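Local structure of histidine-containing phosphotransfer protein 2 (Oryza sativa, 1YVI) at residues S15-Q20 with Y125-K130; T48-D53 with V89-V94; Q28-L33 with P40-E45; A4-Q9 with L135-Q140. The protein relays phosphoryl groups between cytokinin sensor histidine kinases and B-type response regulators, as a positive regulator of cytokinin signalling. All coordinates share one frame; numbering follows the deposited sequence.

Contact 1. Residues S15-Q20 with Y125-K130; sequences SSMFSQ and YDLRNK
Leu-127 meets the tip of Met-17 where the N-terminal helix 2-19 lies against helix 110-142, the last helix of the HPt four-helix bundle. The contact is light here. CD1 of Leu-127 stands 4.4 Å from CE of Met-17, and the same leucine also packs on Val-23 and Ala-91. It thus links the N-terminal helix, the turn that follows it and the residue just before helix 92-106.

Further along, Asn-129 holds the end of Lys-130: OD1 of Asn-129 accepts a hydrogen bond of 2.8 Å from NZ of Lys-130. The donor sits 35° out of the carbonyl plane, and the C=O...N angle is 140°. The bond ties down the charged end of the lysine on its own helix.

Lys-130 and Met-17 share most of the contact. Their side chains run past each other in opposite directions. CB of Lys-130 lies 3.7 Å from CG of Met-17 and 3.9 Å from its SD. The lysine is therefore used through its aliphatic root. Bends at chi2 (-55°) and chi4 turn the chain back, which lets the ammonium reach Asn-129. No hydrogen bond crosses between 15-20 and 125-130. Just past the end of helix 2-19, OE1 of Gln-20 comes within 4.3 Å of CE of Lys-130.

Contact 2. Residues T48-D53 with V89-V94; sequences TLFCDD and VGAQKV
The ring of Phe-50 has one face covered by CG2 of Val-89, in the interior of the HPt four-helix bundle. CG2 of Val-89 lies almost on the normal of the Phe-50 ring, 7° off it and 3.6 Å from the ring centroid. This is a CH-pi contact, with the methyl over the middle of the ring. Ala-91 approaches the far end of the ring obliquely, with CB of Ala-91 4.1 Å from CZ of Phe-50. The ring also packs on Ser-85 and Ser-86 of helix 72-89, the helix that bears His-80, the predicted phosphorylation site.

Phe-50 reaches across because its CG is anti to the backbone N (chi1 171°). The ring then leaves helix 42-65 toward the junction between helices 72-89 and 92-106. The two valine methyls share the work. CG2 takes the ring, while CG1 of Val-89 sits 3.9 Å from CB of Phe-50, at the root of the side chain.

The chain turns sharply between the two contact residues on this side. Gly-90 ends the helix in a Schellman motif with positive phi, and Ala-91 is the N-cap of the next helix. Ala-91 is also the centre of an inverse gamma turn. The tight turn places Val-89 and Ala-91 against the same ring. Within it, Gln-92 N makes a weak hydrogen bond of 2.8 Å to Gly-90 O.

Contact 3. Residues Q28-L33 with P40-E45; sequences QQLQML and PGFVSE
The backbone carbonyl oxygen of Leu-30 is approached by two side chains from helix 42-65. CG2 of Val-43 comes closest, at 3.3 Å from Leu-30 O. The ring of Phe-42 presents its edge to the same oxygen: Leu-30 O lies near the ring plane, 4.0 Å from CD2 of Phe-42. Neither approach is a hydrogen bond. The oxygen sits among carbon atoms on this side.

Val-43 stands at the closest point of the two backbones, where CA of Val-43 is 6.2 Å from CA of Leu-30. Its CG2 is anti to the carbonyl carbon and CG1 is anti to the backbone N (chi1 176°). CG2 is the methyl that touches helix 25-34. CG2 of Val-43 also lies 3.9 Å from CA of Gln-31, so it rests on the backbone of that helix.

Phe-42 leaves its backbone in the same way, with CG anti to N. CE2 of Phe-42 reaches CB of Leu-33 at 3.6 Å, obliquely to the ring. A looser apolar contact joins the same CE2 to CD2 of Leu-30.

This is helix-loop-helix packing. The first turn of helix 42-65, N-capped by Gly-41, folds back on helix 25-34, while Ser-44 of that turn packs on helix 110-142. With no hydrogen bond across, the contact rests on van der Waals packing: one valine methyl on the helix backbone, and the phenyl ring beside Leu-30 and Leu-33.

Contact 4. Residues A4-Q9 with L135-Q140; sequences AALRDQ and LQLEQQ
Leu-6 and Gln-140 both place CG beside the backbone N and anti to the carbonyl carbon (chi1 -72° and -55°), and their side chains then cross at about a right angle. The two leucine methyls use different parts of the glutamine. CD1 of Leu-6 lies 3.7 Å from CB of Gln-140, and CD2 of Leu-6 lies 3.5 Å from OE1 of Gln-140. CD2 of Leu-6 also meets CD2 of Leu-137 at 4.1 Å.

Leu-137 in turn crosses Gln-9 at about a right angle. CD2 of Leu-137 is 3.9 Å from OE1 of Gln-9. Each glutamine amide makes a weak bond to its own helix. NE2 of Gln-9 gives a weak hydrogen bond of 3.0 Å to Ala-5 O, and NE2 of Gln-140 gives a weak one to Gln-136 O. No hydrogen bond crosses the contact.

The two short helical segments run nearly antiparallel, at 155°, with axes 9.7 Å apart. Here the first helix, 2-19, pairs with the end of helix 110-142, which extends beyond the bundle. Leu-137 packs on Leu-13 and Glu-138 on Leu-10, both of helix 2-19. Helix 42-65 touches helix 110-142 too, with Ser-44 against Leu-135 and Glu-138.

How the contacts relate
Starting from the N terminus, helix 2-19 opens contact 4 and then contact 1. Both close on helix 110-142, in reverse order, so contact 1 is nested inside contact 4. Contact 3 is the short loop, joining helix 25-34 to the start of helix 42-65. Contact 2 follows it in series, from helix 42-65 to the junction of helices 72-89 and 92-106. Both lie inside the loop closed by contact 1, and no pair crosses. Contacts 1 and 4 tie the first and last helices together, while contact 2 lies near the chain's centre. Packing of Leu-127 on Ala-91 joins contacts 1 and 2, and Ser-44 on Glu-138 joins contacts 3 and 4.

Contact 1. Residues S15-Q20 with Y125-K130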
loop_
_atom_site.group_PDB
_atom_site.type_symbol
_atom_site.label_atom_id
_atom_site.label_comp_id
_atom_site.label_asym_id
_atom_site.label_seq_id
_atom_site.Cartn_x
_atom_site.Cartn_y
_atom_site.Cartn_z
ATOM N N SER A 15 4.718 -0.939 -15.817
ATOM C CA SER A 15 5.110 0.360 -16.350
ATOM C C SER A 15 4.060 1.452 -16.017
ATOM O O SER A 15 4.389 2.570 -15.606
ATOM C CB SER A 15 5.394 0.259 -17.853
ATOM O OG SER A 15 5.013 1.437 -18.532
ATOM N N SER A 16 2.798 1.119 -16.160
ATOM C CA SER A 16 1.757 2.086 -15.846
ATOM C C SER A 16 1.696 2.399 -14.320
ATOM O O SER A 16 1.336 3.503 -13.927
ATOM C CB SER A 16 0.418 1.590 -16.386
ATOM O OG SER A 16 -0.140 0.652 -15.470
ATOM N N MET A 17 2.004 1.427 -13.464
ATOM C CA MET A 17 2.033 1.714 -12.023
ATOM C C MET A 17 3.085 2.795 -11.718
ATOM O O MET A 17 2.830 3.677 -10.916
ATOM C CB MET A 17 2.291 0.460 -11.228
ATOM C CG MET A 17 1.109 -0.489 -11.265
ATOM S SD MET A 17 1.587 -2.167 -10.882
ATOM C CE MET A 17 2.303 -1.980 -9.259
ATOM N N PHE A 18 4.266 2.702 -12.349
ATOM C CA PHE A 18 5.300 3.697 -12.125
ATOM C C PHE A 18 4.917 5.008 -12.837
ATOM O O PHE A 18 5.161 6.113 -12.303
ATOM C CB PHE A 18 6.698 3.284 -12.658
ATOM C CG PHE A 18 7.400 2.219 -11.854
ATOM C CD1 PHE A 18 7.209 0.860 -12.155
ATOM C CD2 PHE A 18 8.296 2.567 -10.834
ATOM C CE1 PHE A 18 7.881 -0.178 -11.424
ATOM C CE2 PHE A 18 8.981 1.554 -10.087
ATOM C CZ PHE A 18 8.766 0.189 -10.382
ATOM N N SER A 19 4.379 4.911 -14.053
ATOM C CA SER A 19 4.152 6.153 -14.828
ATOM C C SER A 19 2.984 6.947 -14.245
ATOM O O SER A 19 2.939 8.192 -14.376
ATOM C CB SER A 19 3.993 5.885 -16.345
ATOM O OG SER A 19 2.759 5.274 -16.578
ATOM N N GLN A 20 2.055 6.246 -13.580
ATOM C CA GLN A 20 0.950 6.926 -12.868
ATOM C C GLN A 20 1.281 7.418 -11.455
ATOM O O GLN A 20 0.436 7.968 -10.755
ATOM C CB GLN A 20 -0.272 6.037 -12.864
ATOM C CG GLN A 20 -0.830 5.883 -14.276
ATOM C CD GLN A 20 -1.880 4.812 -14.387
ATOM O OE1 GLN A 20 -2.296 4.227 -13.393
ATOM N NE2 GLN A 20 -2.305 4.534 -15.610
ATOM N N TYR A 125 -6.615 1.570 -2.059
ATOM C CA TYR A 125 -7.434 0.813 -3.024
ATOM C C TYR A 125 -7.000 0.987 -4.467
ATOM O O TYR A 125 -7.190 0.053 -5.273
ATOM C CB TYR A 125 -8.962 1.067 -2.820
ATOM C CG TYR A 125 -9.418 0.295 -1.575
ATOM C CD1 TYR A 125 -9.519 -1.118 -1.617
ATOM C CD2 TYR A 125 -9.659 0.947 -0.355
ATOM C CE1 TYR A 125 -9.894 -1.879 -0.488
ATOM C CE2 TYR A 125 -10.033 0.164 0.833
ATOM C CZ TYR A 125 -10.136 -1.220 0.737
ATOM O OH TYR A 125 -10.489 -1.974 1.832
ATOM N N ASP A 126 -6.513 2.181 -4.826
ATOM C CA ASP A 126 -5.937 2.390 -6.176
ATOM C C ASP A 126 -4.776 1.449 -6.372
ATOM O O ASP A 126 -4.666 0.816 -7.415
ATOM C CB ASP A 126 -5.305 3.773 -6.354
ATOM C CG ASP A 126 -6.316 4.872 -6.698
ATOM O OD1 ASP A 126 -7.495 4.548 -6.960
ATOM O OD2 ASP A 126 -5.906 6.054 -6.646
ATOM N N LEU A 127 -3.857 1.404 -5.408
ATOM C CA LEU A 127 -2.718 0.507 -5.604
ATOM C C LEU A 127 -3.137 -0.972 -5.459
ATOM O O LEU A 127 -2.629 -1.855 -6.178
ATOM C CB LEU A 127 -1.580 0.845 -4.617
ATOM C CG LEU A 127 -0.255 0.108 -4.773
ATOM C CD1 LEU A 127 0.387 0.389 -6.136
ATOM C CD2 LEU A 127 0.696 0.627 -3.727
ATOM N N ARG A 128 -4.030 -1.275 -4.509
ATOM C CA ARG A 128 -4.463 -2.691 -4.337
ATOM C C ARG A 128 -5.039 -3.250 -5.651
ATOM O O ARG A 128 -4.846 -4.421 -6.022
ATOM C CB ARG A 128 -5.555 -2.803 -3.247
ATOM C CG ARG A 128 -5.882 -4.273 -2.983
ATOM C CD ARG A 128 -6.846 -4.424 -1.781
ATOM N NE ARG A 128 -6.891 -5.833 -1.344
ATOM C CZ ARG A 128 -7.605 -6.809 -1.895
ATOM N NH1 ARG A 128 -8.373 -6.627 -2.972
ATOM N NH2 ARG A 128 -7.512 -8.016 -1.373
ATOM N N ASN A 129 -5.756 -2.391 -6.371
ATOM C CA ASN A 129 -6.322 -2.784 -7.653
ATOM C C ASN A 129 -5.208 -3.304 -8.571
ATOM O O ASN A 129 -5.306 -4.385 -9.170
ATOM C CB ASN A 129 -6.960 -1.555 -8.316
ATOM C CG ASN A 129 -7.346 -1.824 -9.763
ATOM O OD1 ASN A 129 -6.597 -1.544 -10.673
ATOM N ND2 ASN A 129 -8.504 -2.434 -9.958
ATOM N N LYS A 130 -4.171 -2.509 -8.728
ATOM C CA LYS A 130 -3.076 -2.879 -9.671
ATOM C C LYS A 130 -2.327 -4.109 -9.147
ATOM O O LYS A 130 -2.002 -5.018 -9.913
ATOM C CB LYS A 130 -2.120 -1.672 -9.794
ATOM C CG LYS A 130 -2.744 -0.458 -10.425
ATOM C CD LYS A 130 -3.341 -0.790 -11.786
ATOM C CE LYS A 130 -4.031 0.454 -12.436
ATOM N NZ LYS A 130 -5.392 0.702 -11.890
#

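Contact 2. Residues T48-D53 with V89-V94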
loop_
_atom_site.group_PDB
_atom_site.type_symbol
_atom_site.label_atom_id
_atom_site.label_comp_id
_atom_site.label_asym_id
_atom_site.label_seq_id
_atom_site.Cartn_x
_atom_site.Cartn_y
_atom_site.Cartn_z
ATOM N N THR A 48 1.232 -9.475 -1.383
ATOM C CA THR A 48 0.104 -10.094 -0.684
ATOM C C THR A 48 0.098 -9.727 0.772
ATOM O O THR A 48 -0.919 -9.247 1.279
ATOM C CB THR A 48 0.138 -11.615 -0.863
ATOM O OG1 THR A 48 0.186 -11.854 -2.281
ATOM C CG2 THR A 48 -1.103 -12.301 -0.270
ATOM N N LEU A 49 1.239 -9.895 1.443
ATOM C CA LEU A 49 1.354 -9.552 2.856
ATOM C C LEU A 49 1.115 -8.055 3.090
ATOM O O LEU A 49 0.443 -7.672 4.022
ATOM C CB LEU A 49 2.753 -9.937 3.340
ATOM C CG LEU A 49 3.121 -9.818 4.814
ATOM C CD1 LEU A 49 2.075 -10.486 5.753
ATOM C CD2 LEU A 49 4.527 -10.443 4.977
ATOM N N PHE A 50 1.651 -7.214 2.226
ATOM C CA PHE A 50 1.426 -5.785 2.380
ATOM C C PHE A 50 -0.084 -5.453 2.302
ATOM O O PHE A 50 -0.602 -4.671 3.125
ATOM C CB PHE A 50 2.143 -5.009 1.306
ATOM C CG PHE A 50 1.765 -3.564 1.301
ATOM C CD1 PHE A 50 2.237 -2.731 2.307
ATOM C CD2 PHE A 50 0.847 -3.071 0.363
ATOM C CE1 PHE A 50 1.869 -1.364 2.367
ATOM C CE2 PHE A 50 0.484 -1.699 0.413
ATOM C CZ PHE A 50 1.048 -0.855 1.417
ATOM N N CYS A 51 -0.774 -6.021 1.318
ATOM C CA CYS A 51 -2.232 -5.780 1.184
ATOM C C CYS A 51 -2.978 -6.182 2.483
ATOM O O CYS A 51 -3.782 -5.390 3.030
ATOM C CB CYS A 51 -2.786 -6.496 -0.048
ATOM S SG CYS A 51 -2.284 -5.638 -1.592
ATOM N N ASP A 52 -2.683 -7.388 2.979
ATOM C CA ASP A 52 -3.237 -7.895 4.256
ATOM C C ASP A 52 -2.929 -6.957 5.398
ATOM O O ASP A 52 -3.836 -6.549 6.139
ATOM C CB ASP A 52 -2.653 -9.286 4.614
ATOM C CG ASP A 52 -3.123 -10.397 3.664
ATOM O OD1 ASP A 52 -4.071 -10.133 2.883
ATOM O OD2 ASP A 52 -2.540 -11.547 3.716
ATOM N N ASP A 53 -1.656 -6.595 5.553
ATOM C CA ASP A 53 -1.224 -5.788 6.708
ATOM C C ASP A 53 -1.804 -4.394 6.679
ATOM O O ASP A 53 -2.167 -3.870 7.717
ATOM C CB ASP A 53 0.306 -5.532 6.684
ATOM C CG ASP A 53 1.085 -6.622 7.325
ATOM O OD1 ASP A 53 0.441 -7.486 7.965
ATOM O OD2 ASP A 53 2.347 -6.641 7.162
ATOM N N VAL A 89 7.400 -1.169 0.441
ATOM C CA VAL A 89 6.936 -1.769 -0.827
ATOM C C VAL A 89 6.915 -0.769 -1.973
ATOM O O VAL A 89 6.595 -1.137 -3.099
ATOM C CB VAL A 89 5.549 -2.458 -0.741
ATOM C CG1 VAL A 89 5.596 -3.597 0.281
ATOM C CG2 VAL A 89 4.435 -1.392 -0.427
ATOM N N GLY A 90 7.245 0.490 -1.684
ATOM C CA GLY A 90 7.137 1.541 -2.665
ATOM C C GLY A 90 5.771 2.173 -2.907
ATOM O O GLY A 90 5.586 2.850 -3.912
ATOM N N ALA A 91 4.848 2.060 -1.951
ATOM C CA ALA A 91 3.515 2.602 -2.110
ATOM C C ALA A 91 3.587 4.065 -1.711
ATOM O O ALA A 91 3.108 4.444 -0.632
ATOM C CB ALA A 91 2.556 1.843 -1.202
ATOM N N GLN A 92 4.178 4.896 -2.563
ATOM C CA GLN A 92 4.585 6.236 -2.121
ATOM C C GLN A 92 3.382 7.129 -1.785
ATOM O O GLN A 92 3.472 8.019 -0.936
ATOM C CB GLN A 92 5.479 6.914 -3.184
ATOM C CG GLN A 92 4.734 7.392 -4.446
ATOM C CD GLN A 92 5.659 8.094 -5.463
ATOM O OE1 GLN A 92 6.766 8.463 -5.138
ATOM N NE2 GLN A 92 5.199 8.236 -6.689
ATOM N N LYS A 93 2.265 6.940 -2.461
ATOM C CA LYS A 93 1.106 7.848 -2.198
ATOM C C LYS A 93 0.494 7.525 -0.834
ATOM O O LYS A 93 0.105 8.403 -0.096
ATOM C CB LYS A 93 0.066 7.722 -3.338
ATOM C CG LYS A 93 0.616 8.282 -4.717
ATOM C CD LYS A 93 -0.420 8.251 -5.752
ATOM C CE LYS A 93 -1.374 9.449 -5.697
ATOM N NZ LYS A 93 -2.425 9.161 -6.752
ATOM N N VAL A 94 0.409 6.239 -0.492
ATOM C CA VAL A 94 -0.071 5.884 0.839
ATOM C C VAL A 94 0.925 6.504 1.838
ATOM O O VAL A 94 0.551 7.103 2.835
ATOM C CB VAL A 94 -0.154 4.351 0.995
ATOM C CG1 VAL A 94 -0.543 3.933 2.422
ATOM C CG2 VAL A 94 -1.124 3.763 -0.048
#

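Contact 3. Residues Q28-L33 with P40-E45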
loop_
_atom_site.group_PDB
_atom_site.type_symbol
_atom_site.label_atom_id
_atom_site.label_comp_id
_atom_site.label_asym_id
_atom_site.label_seq_id
_atom_site.Cartn_x
_atom_site.Cartn_y
_atom_site.Cartn_z
ATOM N N GLN A 28 10.722 -0.947 -7.413
ATOM C CA GLN A 28 11.748 -1.416 -8.345
ATOM C C GLN A 28 12.802 -2.272 -7.604
ATOM O O GLN A 28 13.126 -3.366 -8.052
ATOM C CB GLN A 28 12.347 -0.237 -9.110
ATOM C CG GLN A 28 13.388 -0.634 -10.131
ATOM C CD GLN A 28 14.714 0.042 -9.835
ATOM O OE1 GLN A 28 15.529 -0.467 -9.041
ATOM N NE2 GLN A 28 14.934 1.212 -10.452
ATOM N N GLN A 29 13.246 -1.826 -6.440
ATOM C CA GLN A 29 14.202 -2.603 -5.630
ATOM C C GLN A 29 13.698 -3.969 -5.144
ATOM O O GLN A 29 14.503 -4.877 -4.981
ATOM C CB GLN A 29 14.719 -1.784 -4.453
ATOM C CG GLN A 29 15.770 -0.715 -4.866
ATOM C CD GLN A 29 15.890 0.428 -3.854
ATOM O OE1 GLN A 29 16.116 1.584 -4.227
ATOM N NE2 GLN A 29 15.733 0.110 -2.570
ATOM N N LEU A 30 12.382 -4.113 -4.928
ATOM C CA LEU A 30 11.776 -5.417 -4.613
ATOM C C LEU A 30 11.984 -6.372 -5.766
ATOM O O LEU A 30 12.219 -7.566 -5.559
ATOM C CB LEU A 30 10.257 -5.336 -4.403
ATOM C CG LEU A 30 9.664 -4.734 -3.148
ATOM C CD1 LEU A 30 8.170 -4.995 -3.205
ATOM C CD2 LEU A 30 10.298 -5.389 -1.934
ATOM N N GLN A 31 11.822 -5.858 -6.981
ATOM C CA GLN A 31 12.015 -6.703 -8.144
ATOM C C GLN A 31 13.501 -7.116 -8.215
ATOM O O GLN A 31 13.804 -8.239 -8.638
ATOM C CB GLN A 31 11.556 -5.987 -9.411
ATOM C CG GLN A 31 10.207 -5.275 -9.220
ATOM C CD GLN A 31 9.302 -5.376 -10.417
ATOM O OE1 GLN A 31 9.225 -4.432 -11.238
ATOM N NE2 GLN A 31 8.597 -6.531 -10.547
ATOM N N MET A 32 14.395 -6.226 -7.774
ATOM C CA MET A 32 15.849 -6.516 -7.728
ATOM C C MET A 32 16.174 -7.545 -6.659
ATOM O O MET A 32 16.994 -8.431 -6.898
ATOM C CB MET A 32 16.713 -5.257 -7.463
ATOM C CG MET A 32 16.705 -4.186 -8.560
ATOM S SD MET A 32 16.300 -4.792 -10.227
ATOM C CE MET A 32 15.730 -3.257 -10.995
ATOM N N LEU A 33 15.558 -7.387 -5.476
ATOM C CA LEU A 33 15.655 -8.349 -4.390
ATOM C C LEU A 33 15.334 -9.753 -4.855
ATOM O O LEU A 33 16.073 -10.687 -4.535
ATOM C CB LEU A 33 14.751 -7.948 -3.228
ATOM C CG LEU A 33 15.462 -7.286 -2.028
ATOM C CD1 LEU A 33 16.834 -6.747 -2.388
ATOM C CD2 LEU A 33 14.630 -6.212 -1.322
ATOM N N PRO A 40 11.714 -16.906 -6.345
ATOM C CA PRO A 40 10.963 -16.488 -7.612
ATOM C C PRO A 40 9.573 -15.827 -7.439
ATOM O O PRO A 40 9.136 -15.062 -8.295
ATOM C CB PRO A 40 10.824 -17.798 -8.410
ATOM C CG PRO A 40 10.984 -18.927 -7.356
ATOM C CD PRO A 40 11.939 -18.373 -6.294
ATOM N N GLY A 41 8.880 -16.122 -6.347
ATOM C CA GLY A 41 7.568 -15.539 -6.093
ATOM C C GLY A 41 7.685 -14.532 -4.962
ATOM O O GLY A 41 6.685 -14.188 -4.333
ATOM N N PHE A 42 8.903 -14.064 -4.708
ATOM C CA PHE A 42 9.156 -13.157 -3.620
ATOM C C PHE A 42 8.259 -11.891 -3.661
ATOM O O PHE A 42 7.575 -11.560 -2.672
ATOM C CB PHE A 42 10.612 -12.761 -3.593
ATOM C CG PHE A 42 10.954 -11.727 -2.539
ATOM C CD1 PHE A 42 10.937 -12.061 -1.177
ATOM C CD2 PHE A 42 11.381 -10.435 -2.913
ATOM C CE1 PHE A 42 11.328 -11.113 -0.195
ATOM C CE2 PHE A 42 11.757 -9.492 -1.926
ATOM C CZ PHE A 42 11.717 -9.846 -0.559
ATOM N N VAL A 43 8.302 -11.176 -4.780
ATOM C CA VAL A 43 7.493 -9.946 -4.939
ATOM C C VAL A 43 5.983 -10.239 -4.726
ATOM O O VAL A 43 5.301 -9.517 -3.985
ATOM C CB VAL A 43 7.768 -9.263 -6.316
ATOM C CG1 VAL A 43 6.843 -8.052 -6.505
ATOM C CG2 VAL A 43 9.226 -8.817 -6.327
ATOM N N SER A 44 5.446 -11.316 -5.319
ATOM C CA SER A 44 4.022 -11.605 -5.105
ATOM C C SER A 44 3.674 -11.785 -3.621
ATOM O O SER A 44 2.574 -11.409 -3.177
ATOM C CB SER A 44 3.568 -12.896 -5.818
ATOM O OG SER A 44 3.585 -12.762 -7.252
ATOM N N GLU A 45 4.556 -12.473 -2.890
ATOM C CA GLU A 45 4.324 -12.712 -1.453
ATOM C C GLU A 45 4.418 -11.449 -0.619
ATOM O O GLU A 45 3.632 -11.276 0.310
ATOM C CB GLU A 45 5.264 -13.800 -0.895
ATOM C CG GLU A 45 5.031 -15.247 -1.518
ATOM C CD GLU A 45 3.655 -15.851 -1.249
ATOM O OE1 GLU A 45 2.870 -15.347 -0.434
ATOM O OE2 GLU A 45 3.370 -16.867 -1.887
#

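Contact 4. Residues A4-Q9 with L135-Q140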
loop_
_atom_site.group_PDB
_atom_site.type_symbol
_atom_site.label_atom_id
_atom_site.label_comp_id
_atom_site.label_asym_id
_atom_site.label_seq_id
_atom_site.Cartn_x
_atom_site.Cartn_y
_atom_site.Cartn_z
ATOM N N ALA A 4 4.874 -15.412 -23.512
ATOM C CA ALA A 4 5.332 -14.069 -23.959
ATOM C C ALA A 4 4.219 -13.000 -23.842
ATOM O O ALA A 4 4.497 -11.880 -23.402
ATOM C CB ALA A 4 5.869 -14.115 -25.373
ATOM N N ALA A 5 2.984 -13.347 -24.229
ATOM C CA ALA A 5 1.814 -12.434 -24.137
ATOM C C ALA A 5 1.539 -12.002 -22.688
ATOM O O ALA A 5 1.209 -10.828 -22.439
ATOM C CB ALA A 5 0.558 -13.109 -24.671
ATOM N N LEU A 6 1.619 -12.959 -21.760
ATOM C CA LEU A 6 1.432 -12.669 -20.328
ATOM C C LEU A 6 2.548 -11.813 -19.768
ATOM O O LEU A 6 2.276 -10.899 -18.986
ATOM C CB LEU A 6 1.233 -13.948 -19.468
ATOM C CG LEU A 6 -0.092 -14.763 -19.543
ATOM C CD1 LEU A 6 0.185 -16.203 -19.041
ATOM C CD2 LEU A 6 -1.327 -14.163 -18.823
ATOM N N ARG A 7 3.789 -12.085 -20.179
ATOM C CA ARG A 7 4.910 -11.236 -19.822
ATOM C C ARG A 7 4.710 -9.776 -20.255
ATOM O O ARG A 7 5.016 -8.848 -19.481
ATOM C CB ARG A 7 6.245 -11.828 -20.334
ATOM C CG ARG A 7 6.695 -13.095 -19.499
ATOM C CD ARG A 7 8.112 -13.620 -19.844
ATOM N NE ARG A 7 8.099 -14.968 -20.434
ATOM C CZ ARG A 7 8.491 -15.267 -21.677
ATOM N NH1 ARG A 7 8.942 -14.320 -22.492
ATOM N NH2 ARG A 7 8.436 -16.526 -22.111
ATOM N N ASP A 8 4.190 -9.566 -21.468
ATOM C CA ASP A 8 3.972 -8.231 -21.965
ATOM C C ASP A 8 2.845 -7.534 -21.236
ATOM O O ASP A 8 2.897 -6.327 -21.059
ATOM C CB ASP A 8 3.649 -8.234 -23.463
ATOM C CG ASP A 8 4.884 -8.535 -24.333
ATOM O OD1 ASP A 8 6.058 -8.410 -23.859
ATOM O OD2 ASP A 8 4.655 -8.895 -25.501
ATOM N N GLN A 9 1.797 -8.286 -20.922
ATOM C CA GLN A 9 0.724 -7.791 -20.048
ATOM C C GLN A 9 1.277 -7.316 -18.692
ATOM O O GLN A 9 0.947 -6.241 -18.220
ATOM C CB GLN A 9 -0.310 -8.881 -19.830
ATOM C CG GLN A 9 -1.199 -9.068 -21.037
ATOM C CD GLN A 9 -2.050 -10.328 -20.941
ATOM O OE1 GLN A 9 -3.006 -10.378 -20.167
ATOM N NE2 GLN A 9 -1.704 -11.361 -21.739
ATOM N N LEU A 135 -0.841 -9.854 -9.375
ATOM C CA LEU A 135 -0.801 -11.212 -8.729
ATOM C C LEU A 135 -1.385 -12.309 -9.618
ATOM O O LEU A 135 -0.847 -13.444 -9.701
ATOM C CB LEU A 135 -1.538 -11.229 -7.377
ATOM C CG LEU A 135 -0.886 -10.386 -6.275
ATOM C CD1 LEU A 135 -1.805 -10.243 -5.049
ATOM C CD2 LEU A 135 0.437 -11.005 -5.836
ATOM N N GLN A 136 -2.521 -11.985 -10.224
ATOM C CA GLN A 136 -3.197 -12.868 -11.153
ATOM C C GLN A 136 -2.277 -13.129 -12.348
ATOM O O GLN A 136 -2.054 -14.298 -12.720
ATOM C CB GLN A 136 -4.517 -12.218 -11.553
ATOM C CG GLN A 136 -5.518 -12.999 -12.403
ATOM C CD GLN A 136 -6.898 -12.259 -12.376
ATOM O OE1 GLN A 136 -6.988 -11.136 -11.845
ATOM N NE2 GLN A 136 -7.957 -12.883 -12.932
ATOM N N LEU A 137 -1.700 -12.074 -12.930
ATOM C CA LEU A 137 -0.696 -12.267 -14.007
ATOM C C LEU A 137 0.526 -13.066 -13.568
ATOM O O LEU A 137 0.946 -13.986 -14.283
ATOM C CB LEU A 137 -0.246 -10.919 -14.638
ATOM C CG LEU A 137 -1.369 -10.095 -15.302
ATOM C CD1 LEU A 137 -0.864 -8.672 -15.714
ATOM C CD2 LEU A 137 -1.875 -10.849 -16.500
ATOM N N GLU A 138 1.115 -12.722 -12.418
ATOM C CA GLU A 138 2.257 -13.460 -11.878
ATOM C C GLU A 138 1.883 -14.956 -11.723
ATOM O O GLU A 138 2.636 -15.842 -12.178
ATOM C CB GLU A 138 2.790 -12.849 -10.558
ATOM C CG GLU A 138 3.485 -11.478 -10.700
ATOM C CD GLU A 138 5.013 -11.531 -10.822
ATOM O OE1 GLU A 138 5.532 -12.184 -11.776
ATOM O OE2 GLU A 138 5.695 -10.900 -9.960
ATOM N N GLN A 139 0.715 -15.239 -11.143
ATOM C CA GLN A 139 0.219 -16.630 -11.000
ATOM C C GLN A 139 0.254 -17.403 -12.323
ATOM O O GLN A 139 0.793 -18.511 -12.396
ATOM C CB GLN A 139 -1.194 -16.686 -10.398
ATOM C CG GLN A 139 -1.224 -16.640 -8.884
ATOM C CD GLN A 139 -2.586 -16.226 -8.291
ATOM O OE1 GLN A 139 -3.643 -16.399 -8.919
ATOM N NE2 GLN A 139 -2.559 -15.680 -7.067
ATOM N N GLN A 140 -0.285 -16.806 -13.371
ATOM C CA GLN A 140 -0.302 -17.452 -14.683
ATOM C C GLN A 140 1.120 -17.641 -15.261
ATOM O O GLN A 140 1.430 -18.658 -15.894
ATOM C CB GLN A 140 -1.204 -16.676 -15.656
ATOM C CG GLN A 140 -2.620 -16.469 -15.147
ATOM C CD GLN A 140 -3.437 -15.581 -16.085
ATOM O OE1 GLN A 140 -3.782 -15.976 -17.197
ATOM N NE2 GLN A 140 -3.730 -14.375 -15.646
#